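Proto-oncogene vav (Homo sapiens, PDB 6NEW) probably acts as a guanine nucleotide exchange factor for Rac-type GTPases, joining a catalytic RhoGEF domain to a PH domain and a zinc-binding C1 domain. Local coordinates at residues E18-S26 with D170-K181; N294-D302 with M342-Y353. All blocks are in the same frame, centred on the assembly; numbering follows the deposited sequence.

Contact 1 (18-26 with 170-181) and contact 2 (294-302 with 342-353) lie on opposite sides of the chain's centre, their own centres 43 Å apart and their nearest atoms about 23 Å apart. They follow one another in series: the first closes within the all-helical RhoGEF domain before the second opens within the PH domain, and the long helix 196-235 runs in the chain between them. They share no helix, strand or sheet. Contact 1 docks the N-terminal helix 19-23 on the RhoGEF domain, whereas contact 2 lies within the PH domain and sets helix 335-352 against edge strand 298-302; the two do not touch.

Contact 1. Residues E18-S26 with D170-K181; sequences EIYEDLMRS and DLLMVPMQRVLK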
loop_
_atom_site.group_PDB
_atom_site.type_symbol
_atom_site.label_atom_id
_atom_site.label_comp_id
_atom_site.label_asym_id
_atom_site.label_seq_id
_atom_site.Cartn_x
_atom_site.Cartn_y
_atom_site.Cartn_z
ATOM N N GLU A 18 1.425 -16.491 14.825
ATOM C CA GLU A 18 1.824 -17.145 16.085
ATOM C C GLU A 18 2.746 -16.302 17.022
ATOM O O GLU A 18 2.509 -16.332 18.235
ATOM C CB GLU A 18 2.433 -18.549 15.867
ATOM N N ILE A 19 3.800 -15.621 16.499
ATOM C CA ILE A 19 4.768 -14.852 17.330
ATOM C C ILE A 19 4.060 -13.784 18.215
ATOM O O ILE A 19 4.341 -13.701 19.417
ATOM C CB ILE A 19 5.992 -14.271 16.531
ATOM C CG1 ILE A 19 7.160 -13.886 17.461
ATOM C CG2 ILE A 19 5.645 -13.124 15.576
ATOM C CD1 ILE A 19 8.097 -15.024 17.703
ATOM N N TYR A 20 3.108 -13.042 17.622
ATOM C CA TYR A 20 2.289 -12.026 18.276
ATOM C C TYR A 20 1.334 -12.712 19.270
ATOM O O TYR A 20 1.146 -12.196 20.368
ATOM C CB TYR A 20 1.518 -11.198 17.217
ATOM C CG TYR A 20 0.524 -10.199 17.781
ATOM C CD1 TYR A 20 -0.783 -10.579 18.081
ATOM C CD2 TYR A 20 0.880 -8.868 17.986
ATOM C CE1 TYR A 20 -1.696 -9.672 18.612
ATOM C CE2 TYR A 20 -0.035 -7.946 18.495
ATOM C CZ TYR A 20 -1.320 -8.356 18.814
ATOM O OH TYR A 20 -2.235 -7.471 19.327
ATOM N N GLU A 21 0.749 -13.873 18.887
ATOM C CA GLU A 21 -0.177 -14.651 19.724
ATOM C C GLU A 21 0.510 -15.201 20.983
ATOM O O GLU A 21 -0.074 -15.145 22.068
ATOM C CB GLU A 21 -0.833 -15.784 18.915
ATOM N N ASP A 22 1.761 -15.700 20.832
ATOM C CA ASP A 22 2.595 -16.237 21.913
ATOM C C ASP A 22 3.041 -15.097 22.826
ATOM O O ASP A 22 3.099 -15.278 24.042
ATOM C CB ASP A 22 3.821 -16.987 21.348
ATOM C CG ASP A 22 4.637 -17.784 22.362
ATOM O OD1 ASP A 22 4.141 -18.003 23.493
ATOM O OD2 ASP A 22 5.756 -18.220 22.012
ATOM N N LEU A 23 3.331 -13.924 22.234
ATOM C CA LEU A 23 3.737 -12.707 22.940
ATOM C C LEU A 23 2.560 -12.147 23.759
ATOM O O LEU A 23 2.768 -11.701 24.885
ATOM C CB LEU A 23 4.233 -11.662 21.923
ATOM C CG LEU A 23 4.937 -10.426 22.474
ATOM C CD1 LEU A 23 6.132 -10.084 21.641
ATOM C CD2 LEU A 23 4.020 -9.235 22.477
ATOM N N MET A 24 1.335 -12.169 23.188
ATOM C CA MET A 24 0.122 -11.656 23.832
ATOM C C MET A 24 -0.635 -12.705 24.666
ATOM O O MET A 24 -1.679 -12.375 25.237
ATOM C CB MET A 24 -0.817 -10.979 22.812
ATOM C CG MET A 24 -0.205 -9.794 22.080
ATOM S SD MET A 24 0.340 -8.428 23.130
ATOM C CE MET A 24 1.036 -7.372 21.919
ATOM N N ARG A 25 -0.092 -13.948 24.764
ATOM C CA ARG A 25 -0.665 -15.059 25.543
ATOM C C ARG A 25 -0.702 -14.731 27.044
ATOM O O ARG A 25 -1.628 -15.150 27.742
ATOM C CB ARG A 25 0.110 -16.365 25.296
ATOM N N SER A 26 0.289 -13.944 27.517
ATOM C CA SER A 26 0.418 -13.486 28.902
ATOM C C SER A 26 0.362 -11.955 28.984
ATOM O O SER A 26 0.918 -11.251 28.139
ATOM C CB SER A 26 1.715 -14.003 29.515
ATOM N N ASP A 170 12.224 -12.203 14.549
ATOM C CA ASP A 170 10.821 -12.468 14.900
ATOM C C ASP A 170 10.202 -11.267 15.647
ATOM O O ASP A 170 9.054 -10.903 15.378
ATOM C CB ASP A 170 10.716 -13.730 15.769
ATOM C CG ASP A 170 10.982 -15.033 15.047
ATOM O OD1 ASP A 170 10.311 -15.294 14.025
ATOM O OD2 ASP A 170 11.798 -15.833 15.551
ATOM N N LEU A 171 10.978 -10.655 16.572
ATOM C CA LEU A 171 10.588 -9.498 17.388
ATOM C C LEU A 171 10.289 -8.245 16.545
ATOM O O LEU A 171 9.497 -7.404 16.964
ATOM C CB LEU A 171 11.672 -9.208 18.455
ATOM C CG LEU A 171 11.220 -8.980 19.912
ATOM C CD1 LEU A 171 10.361 -10.125 20.422
ATOM C CD2 LEU A 171 12.415 -8.824 20.834
ATOM N N LEU A 172 10.904 -8.137 15.355
ATOM C CA LEU A 172 10.697 -7.016 14.441
ATOM C C LEU A 172 9.432 -7.173 13.586
ATOM O O LEU A 172 9.019 -6.209 12.948
ATOM C CB LEU A 172 11.944 -6.767 13.580
ATOM C CG LEU A 172 13.199 -6.308 14.321
ATOM C CD1 LEU A 172 14.444 -6.680 13.552
ATOM C CD2 LEU A 172 13.167 -4.813 14.641
ATOM N N MET A 173 8.804 -8.366 13.605
ATOM C CA MET A 173 7.559 -8.649 12.886
ATOM C C MET A 173 6.325 -8.324 13.753
ATOM O O MET A 173 5.206 -8.247 13.235
ATOM C CB MET A 173 7.524 -10.111 12.404
ATOM N N VAL A 174 6.544 -8.099 15.065
ATOM C CA VAL A 174 5.496 -7.760 16.035
ATOM C C VAL A 174 4.837 -6.385 15.711
ATOM O O VAL A 174 3.602 -6.361 15.672
ATOM C CB VAL A 174 5.984 -7.874 17.515
ATOM C CG1 VAL A 174 4.872 -7.523 18.503
ATOM C CG2 VAL A 174 6.543 -9.263 17.810
ATOM N N PRO A 175 5.578 -5.262 15.455
ATOM C CA PRO A 175 4.900 -3.978 15.187
ATOM C C PRO A 175 3.943 -3.949 13.987
ATOM O O PRO A 175 2.938 -3.237 14.055
ATOM C CB PRO A 175 6.059 -2.991 15.015
ATOM C CG PRO A 175 7.187 -3.606 15.736
ATOM C CD PRO A 175 7.041 -5.072 15.465
ATOM N N MET A 176 4.231 -4.718 12.908
ATOM C CA MET A 176 3.346 -4.785 11.738
ATOM C C MET A 176 2.034 -5.442 12.163
ATOM O O MET A 176 0.962 -4.916 11.864
ATOM C CB MET A 176 3.978 -5.548 10.544
ATOM C CG MET A 176 3.148 -5.423 9.241
ATOM S SD MET A 176 3.342 -6.710 7.964
ATOM C CE MET A 176 2.393 -8.068 8.720
ATOM N N GLN A 177 2.133 -6.555 12.908
ATOM C CA GLN A 177 0.985 -7.306 13.399
ATOM C C GLN A 177 0.116 -6.513 14.367
ATOM O O GLN A 177 -1.101 -6.634 14.288
ATOM C CB GLN A 177 1.416 -8.648 13.992
ATOM C CG GLN A 177 1.840 -9.617 12.913
ATOM C CD GLN A 177 2.461 -10.840 13.474
ATOM O OE1 GLN A 177 1.866 -11.888 13.389
ATOM N NE2 GLN A 177 3.655 -10.735 14.044
ATOM N N ARG A 178 0.722 -5.664 15.223
ATOM C CA ARG A 178 -0.014 -4.842 16.185
ATOM C C ARG A 178 -0.915 -3.792 15.536
ATOM O O ARG A 178 -2.110 -3.754 15.855
ATOM C CB ARG A 178 0.919 -4.199 17.230
ATOM C CG ARG A 178 0.194 -3.373 18.298
ATOM C CD ARG A 178 -0.556 -4.246 19.298
ATOM N NE ARG A 178 -1.301 -3.443 20.269
ATOM C CZ ARG A 178 -2.359 -3.888 20.936
ATOM N NH1 ARG A 178 -2.816 -5.114 20.736
ATOM N NH2 ARG A 178 -2.980 -3.093 21.797
ATOM N N VAL A 179 -0.359 -2.953 14.636
ATOM C CA VAL A 179 -1.110 -1.887 13.961
ATOM C C VAL A 179 -2.287 -2.454 13.137
ATOM O O VAL A 179 -3.298 -1.777 12.989
ATOM C CB VAL A 179 -0.192 -0.927 13.152
ATOM C CG1 VAL A 179 0.385 -1.585 11.897
ATOM C CG2 VAL A 179 -0.890 0.393 12.826
ATOM N N LEU A 180 -2.178 -3.720 12.693
ATOM C CA LEU A 180 -3.188 -4.425 11.914
ATOM C C LEU A 180 -4.277 -5.077 12.783
ATOM O O LEU A 180 -5.281 -5.546 12.242
ATOM C CB LEU A 180 -2.508 -5.467 11.001
ATOM C CG LEU A 180 -2.209 -5.058 9.545
ATOM C CD1 LEU A 180 -1.246 -3.891 9.462
ATOM C CD2 LEU A 180 -1.638 -6.225 8.766
ATOM N N LYS A 181 -4.095 -5.086 14.122
ATOM C CA LYS A 181 -5.045 -5.694 15.062
ATOM C C LYS A 181 -6.035 -4.719 15.709
ATOM O O LYS A 181 -7.093 -5.178 16.140
ATOM C CB LYS A 181 -4.326 -6.505 16.166
ATOM C CG LYS A 181 -3.481 -7.704 15.705
ATOM C CD LYS A 181 -4.242 -8.893 15.125
ATOM C CE LYS A 181 -3.288 -10.030 14.846
ATOM N NZ LYS A 181 -3.973 -11.199 14.233
HETATM O O HOH W 1 2.868 -14.638 13.386
#
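Tyr20, on the short helix 19-23, meets Val174, Gln177 and Arg178 of helix 174-179 in the helical RhoGEF (Dbl homology) domain. The arrangement is consistent with the autoinhibitory helix of Vav proteins, whose acidic-region tyrosine packs on the GTPase-binding surface and is thought to be released by phosphorylation. The two short axes pass 10.2 Å apart at 82°, and 521 Å² is buried.

The polar link across the contact is direct. Arg178 NH1 donates to Tyr20 OH over 2.8 Å with an N-H...O angle of 147°; the hydroxyl lies in the guanidinium plane, and ring and guanidinium are nearly coplanar. Arg178 NH2 also forms a salt bridge to Glu52 on helix 37-71, which should fix the donor. Gln177 NE2 bonds to Met173 O at 3.0 Å, from above the carbonyl plane, and this restrains the amide beside Ile19 and Tyr20.

Apolar contacts flank the ring. With CG anti to the backbone N (chi1 174°), Tyr20 extends across helix 174-179, bringing CE2 to 3.8 Å from Arg178 CD, which sits at the ring edge in plane. Met24 CG, from the same segment, lies over one face, 3.7 Å above the plane and offset toward the rim, while the Lys181 chain slides past in the opposite direction. A phenylalanine here lacks the hydroxyl, and Arg178 NH1 would probably lose its link to helix 19-23. Leu23 CD1 and Val174 CG2 meet tip to tip at 3.9 Å, and Ile19 lies across Asp170 at about a right angle, CD1 3.5 Å from Asp170 CB.

A water completes the contact, accepting from Glu18 N and donating to Gln177 OE1, 2.9 Å from that oxygen.

Contact 2. Residues N294-D302 with M342-Y353; sequences NLHSFQVRD and MEQFEMAISNIY
Val300 and Leu295 press into the face of helix 342-352, the later part of the C-terminal helix 335-352 of the PH domain. Strand 298-302 is an outermost strand of that domain's beta-sheet and runs 149° from the helix direction, at 9.1 Å between axes.

The tight part is apolar. Val300 splits its branches: CG1, anti to the backbone N (chi1 166°), lies 3.4 Å from Met342 SD, while CG2 comes within 3.7 Å of Phe345 CB. Leu295 CD2 reaches the edge of the Phe345 ring in its plane, 3.9 Å from CE1, and Leu295 CB meets Ile352 CD1 at 3.7 Å. The Phe345 ring also meets that of Phe317 on strand 315-321, which ties the cluster to the neighbouring strand.

The other side of the strand is looser. Gln299 and Arg301 start away from the helix and are solvent-exposed, pairing with each other through Arg301 NH2 and Gln299 OE1 at 2.8 Å. At the rim, Asp302 touches Met342 CE, its carboxylate paired with Lys338.

Past the helix end, one face of the Tyr353 ring lies against CG2 of the preceding Ile352, near the ring centre, and Tyr353 OH donates to a lone pair of His296 O, 2.7 Å away and in the carbonyl plane.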
loop_
_atom_site.group_PDB
_atom_site.type_symbol
_atom_site.label_atom_id
_atom_site.label_comp_id
_atom_site.label_asym_id
_atom_site.label_seq_id
_atom_site.Cartn_x
_atom_site.Cartn_y
_atom_site.Cartn_z
ATOM N N ASN A 294 0.553 7.402 -25.602
ATOM C CA ASN A 294 -0.079 8.036 -24.431
ATOM C C ASN A 294 -1.501 7.565 -24.502
ATOM O O ASN A 294 -2.169 7.834 -25.490
ATOM C CB ASN A 294 -0.047 9.579 -24.514
ATOM C CG ASN A 294 1.327 10.179 -24.467
ATOM O OD1 ASN A 294 1.898 10.374 -23.395
ATOM N ND2 ASN A 294 1.883 10.495 -25.628
ATOM N N LEU A 295 -1.975 6.828 -23.524
ATOM C CA LEU A 295 -3.341 6.306 -23.603
ATOM C C LEU A 295 -4.485 7.335 -23.369
ATOM O O LEU A 295 -5.653 6.955 -23.520
ATOM C CB LEU A 295 -3.509 5.090 -22.690
ATOM C CG LEU A 295 -2.618 3.911 -23.035
ATOM C CD1 LEU A 295 -2.654 2.906 -21.931
ATOM C CD2 LEU A 295 -3.003 3.273 -24.417
ATOM N N HIS A 296 -4.147 8.614 -23.040
ATOM C CA HIS A 296 -5.099 9.717 -22.816
ATOM C C HIS A 296 -5.966 9.995 -24.094
ATOM O O HIS A 296 -7.069 10.526 -23.986
ATOM C CB HIS A 296 -4.376 11.013 -22.337
ATOM C CG HIS A 296 -3.821 11.006 -20.927
ATOM N ND1 HIS A 296 -2.473 10.787 -20.673
ATOM C CD2 HIS A 296 -4.422 11.327 -19.757
ATOM C CE1 HIS A 296 -2.318 10.925 -19.362
ATOM N NE2 HIS A 296 -3.466 11.227 -18.767
ATOM N N SER A 297 -5.465 9.615 -25.288
ATOM C CA SER A 297 -6.129 9.834 -26.587
ATOM C C SER A 297 -6.269 8.550 -27.404
ATOM O O SER A 297 -6.346 8.624 -28.624
ATOM C CB SER A 297 -5.360 10.847 -27.430
ATOM O OG SER A 297 -5.127 12.080 -26.774
ATOM N N PHE A 298 -6.297 7.383 -26.759
ATOM C CA PHE A 298 -6.452 6.109 -27.453
ATOM C C PHE A 298 -7.620 5.314 -26.912
ATOM O O PHE A 298 -7.930 5.367 -25.723
ATOM C CB PHE A 298 -5.156 5.268 -27.433
ATOM C CG PHE A 298 -4.145 5.687 -28.482
ATOM C CD1 PHE A 298 -3.312 6.784 -28.272
ATOM C CD2 PHE A 298 -4.054 5.009 -29.696
ATOM C CE1 PHE A 298 -2.402 7.193 -29.259
ATOM C CE2 PHE A 298 -3.133 5.401 -30.675
ATOM C CZ PHE A 298 -2.307 6.486 -30.450
ATOM N N GLN A 299 -8.272 4.576 -27.812
ATOM C CA GLN A 299 -9.393 3.710 -27.489
ATOM C C GLN A 299 -9.122 2.264 -27.915
ATOM O O GLN A 299 -8.345 2.001 -28.841
ATOM C CB GLN A 299 -10.680 4.243 -28.130
ATOM C CG GLN A 299 -11.253 5.425 -27.348
ATOM C CD GLN A 299 -12.495 6.057 -27.921
ATOM O OE1 GLN A 299 -13.018 5.657 -28.962
ATOM N NE2 GLN A 299 -13.003 7.066 -27.228
ATOM N N VAL A 300 -9.738 1.332 -27.215
ATOM C CA VAL A 300 -9.590 -0.065 -27.566
ATOM C C VAL A 300 -10.892 -0.582 -28.171
ATOM O O VAL A 300 -11.969 -0.340 -27.617
ATOM C CB VAL A 300 -9.068 -0.931 -26.390
ATOM C CG1 VAL A 300 -9.253 -2.413 -26.679
ATOM C CG2 VAL A 300 -7.607 -0.637 -26.113
ATOM N N ARG A 301 -10.778 -1.289 -29.304
ATOM C CA ARG A 301 -11.896 -1.903 -30.015
ATOM C C ARG A 301 -11.579 -3.351 -30.262
ATOM O O ARG A 301 -10.563 -3.657 -30.881
ATOM C CB ARG A 301 -12.186 -1.194 -31.355
ATOM C CG ARG A 301 -12.685 0.236 -31.226
ATOM C CD ARG A 301 -13.942 0.347 -30.359
ATOM N NE ARG A 301 -14.681 1.556 -30.678
ATOM C CZ ARG A 301 -14.441 2.760 -30.158
ATOM N NH1 ARG A 301 -15.160 3.809 -30.535
ATOM N NH2 ARG A 301 -13.497 2.910 -29.237
ATOM N N ASP A 302 -12.439 -4.241 -29.771
ATOM C CA ASP A 302 -12.278 -5.676 -29.936
ATOM C C ASP A 302 -12.423 -6.121 -31.397
ATOM O O ASP A 302 -13.087 -5.458 -32.193
ATOM C CB ASP A 302 -13.266 -6.471 -29.036
ATOM C CG ASP A 302 -13.071 -7.997 -29.093
ATOM O OD1 ASP A 302 -11.916 -8.446 -29.259
ATOM O OD2 ASP A 302 -14.084 -8.730 -29.041
ATOM N N MET A 342 -6.601 -6.929 -23.176
ATOM C CA MET A 342 -7.792 -6.129 -23.430
ATOM C C MET A 342 -8.379 -5.618 -22.125
ATOM O O MET A 342 -8.705 -4.434 -22.016
ATOM C CB MET A 342 -8.832 -6.996 -24.141
ATOM C CG MET A 342 -10.117 -6.260 -24.446
ATOM S SD MET A 342 -10.044 -5.642 -26.120
ATOM C CE MET A 342 -10.347 -7.166 -26.946
ATOM N N GLU A 343 -8.543 -6.529 -21.158
ATOM C CA GLU A 343 -9.056 -6.256 -19.822
ATOM C C GLU A 343 -8.113 -5.243 -19.100
ATOM O O GLU A 343 -8.595 -4.322 -18.441
ATOM C CB GLU A 343 -9.168 -7.583 -19.069
ATOM C CG GLU A 343 -9.715 -7.529 -17.649
ATOM C CD GLU A 343 -9.307 -8.755 -16.845
ATOM O OE1 GLU A 343 -8.432 -8.621 -15.957
ATOM O OE2 GLU A 343 -9.787 -9.866 -17.176
ATOM N N GLN A 344 -6.789 -5.379 -19.289
ATOM C CA GLN A 344 -5.816 -4.465 -18.699
ATOM C C GLN A 344 -5.821 -3.068 -19.347
ATOM O O GLN A 344 -5.582 -2.091 -18.635
ATOM C CB GLN A 344 -4.415 -5.074 -18.680
ATOM C CG GLN A 344 -4.297 -6.326 -17.781
ATOM C CD GLN A 344 -4.530 -6.061 -16.331
ATOM O OE1 GLN A 344 -3.932 -5.171 -15.731
ATOM N NE2 GLN A 344 -5.421 -6.814 -15.738
ATOM N N PHE A 345 -6.118 -2.966 -20.674
ATOM C CA PHE A 345 -6.220 -1.672 -21.374
ATOM C C PHE A 345 -7.469 -0.921 -20.871
ATOM O O PHE A 345 -7.422 0.292 -20.653
ATOM C CB PHE A 345 -6.314 -1.867 -22.893
ATOM C CG PHE A 345 -5.004 -1.842 -23.639
ATOM C CD1 PHE A 345 -4.443 -0.644 -24.050
ATOM C CD2 PHE A 345 -4.368 -3.023 -23.992
ATOM C CE1 PHE A 345 -3.239 -0.622 -24.751
ATOM C CE2 PHE A 345 -3.172 -3.002 -24.707
ATOM C CZ PHE A 345 -2.617 -1.797 -25.080
ATOM N N GLU A 346 -8.567 -1.665 -20.657
ATOM C CA GLU A 346 -9.817 -1.129 -20.126
ATOM C C GLU A 346 -9.608 -0.592 -18.715
ATOM O O GLU A 346 -10.026 0.524 -18.430
ATOM C CB GLU A 346 -10.936 -2.180 -20.155
ATOM C CG GLU A 346 -11.463 -2.445 -21.566
ATOM C CD GLU A 346 -12.251 -3.726 -21.791
ATOM O OE1 GLU A 346 -12.270 -4.595 -20.887
ATOM O OE2 GLU A 346 -12.836 -3.871 -22.889
ATOM N N MET A 347 -8.900 -1.359 -17.865
ATOM C CA MET A 347 -8.564 -0.983 -16.498
ATOM C C MET A 347 -7.663 0.247 -16.471
ATOM O O MET A 347 -7.896 1.129 -15.653
ATOM C CB MET A 347 -7.902 -2.149 -15.761
ATOM C CG MET A 347 -8.876 -3.186 -15.225
ATOM S SD MET A 347 -8.083 -4.730 -14.619
ATOM C CE MET A 347 -7.105 -4.098 -13.245
ATOM N N ALA A 348 -6.673 0.342 -17.411
ATOM C CA ALA A 348 -5.765 1.492 -17.544
ATOM C C ALA A 348 -6.514 2.801 -17.953
ATOM O O ALA A 348 -6.320 3.834 -17.322
ATOM C CB ALA A 348 -4.686 1.174 -18.549
ATOM N N ILE A 349 -7.394 2.725 -18.975
ATOM C CA ILE A 349 -8.199 3.831 -19.504
ATOM C C ILE A 349 -9.211 4.280 -18.438
ATOM O O ILE A 349 -9.338 5.480 -18.185
ATOM C CB ILE A 349 -8.813 3.468 -20.898
ATOM C CG1 ILE A 349 -7.712 3.407 -21.987
ATOM C CG2 ILE A 349 -9.942 4.441 -21.327
ATOM C CD1 ILE A 349 -8.066 2.500 -23.238
ATOM N N SER A 350 -9.836 3.318 -17.745
ATOM C CA SER A 350 -10.742 3.577 -16.622
ATOM C C SER A 350 -9.986 4.383 -15.534
ATOM O O SER A 350 -10.561 5.309 -14.963
ATOM C CB SER A 350 -11.250 2.267 -16.033
ATOM O OG SER A 350 -12.235 2.495 -15.043
ATOM N N ASN A 351 -8.688 4.049 -15.278
ATOM C CA ASN A 351 -7.879 4.789 -14.298
ATOM C C ASN A 351 -7.590 6.213 -14.745
ATOM O O ASN A 351 -7.531 7.097 -13.901
ATOM C CB ASN A 351 -6.571 4.047 -13.912
ATOM C CG ASN A 351 -6.799 2.935 -12.920
ATOM O OD1 ASN A 351 -7.852 2.889 -12.260
ATOM N ND2 ASN A 351 -5.843 1.991 -12.817
ATOM N N ILE A 352 -7.420 6.441 -16.064
ATOM C CA ILE A 352 -7.167 7.786 -16.584
ATOM C C ILE A 352 -8.471 8.585 -16.504
ATOM O O ILE A 352 -8.484 9.727 -16.052
ATOM C CB ILE A 352 -6.635 7.775 -18.043
ATOM C CG1 ILE A 352 -5.311 7.031 -18.184
ATOM C CG2 ILE A 352 -6.537 9.225 -18.594
ATOM C CD1 ILE A 352 -5.009 6.642 -19.708
ATOM N N TYR A 353 -9.555 7.960 -16.967
ATOM C CA TYR A 353 -10.891 8.524 -17.078
ATOM C C TYR A 353 -11.880 7.776 -16.184
ATOM O O TYR A 353 -12.731 7.059 -16.693
ATOM C CB TYR A 353 -11.317 8.476 -18.571
ATOM C CG TYR A 353 -10.434 9.339 -19.445
ATOM C CD1 TYR A 353 -10.344 10.715 -19.235
ATOM C CD2 TYR A 353 -9.682 8.782 -20.481
ATOM C CE1 TYR A 353 -9.521 11.515 -20.024
ATOM C CE2 TYR A 353 -8.878 9.581 -21.302
ATOM C CZ TYR A 353 -8.799 10.949 -21.062
ATOM O OH TYR A 353 -7.991 11.782 -21.796
#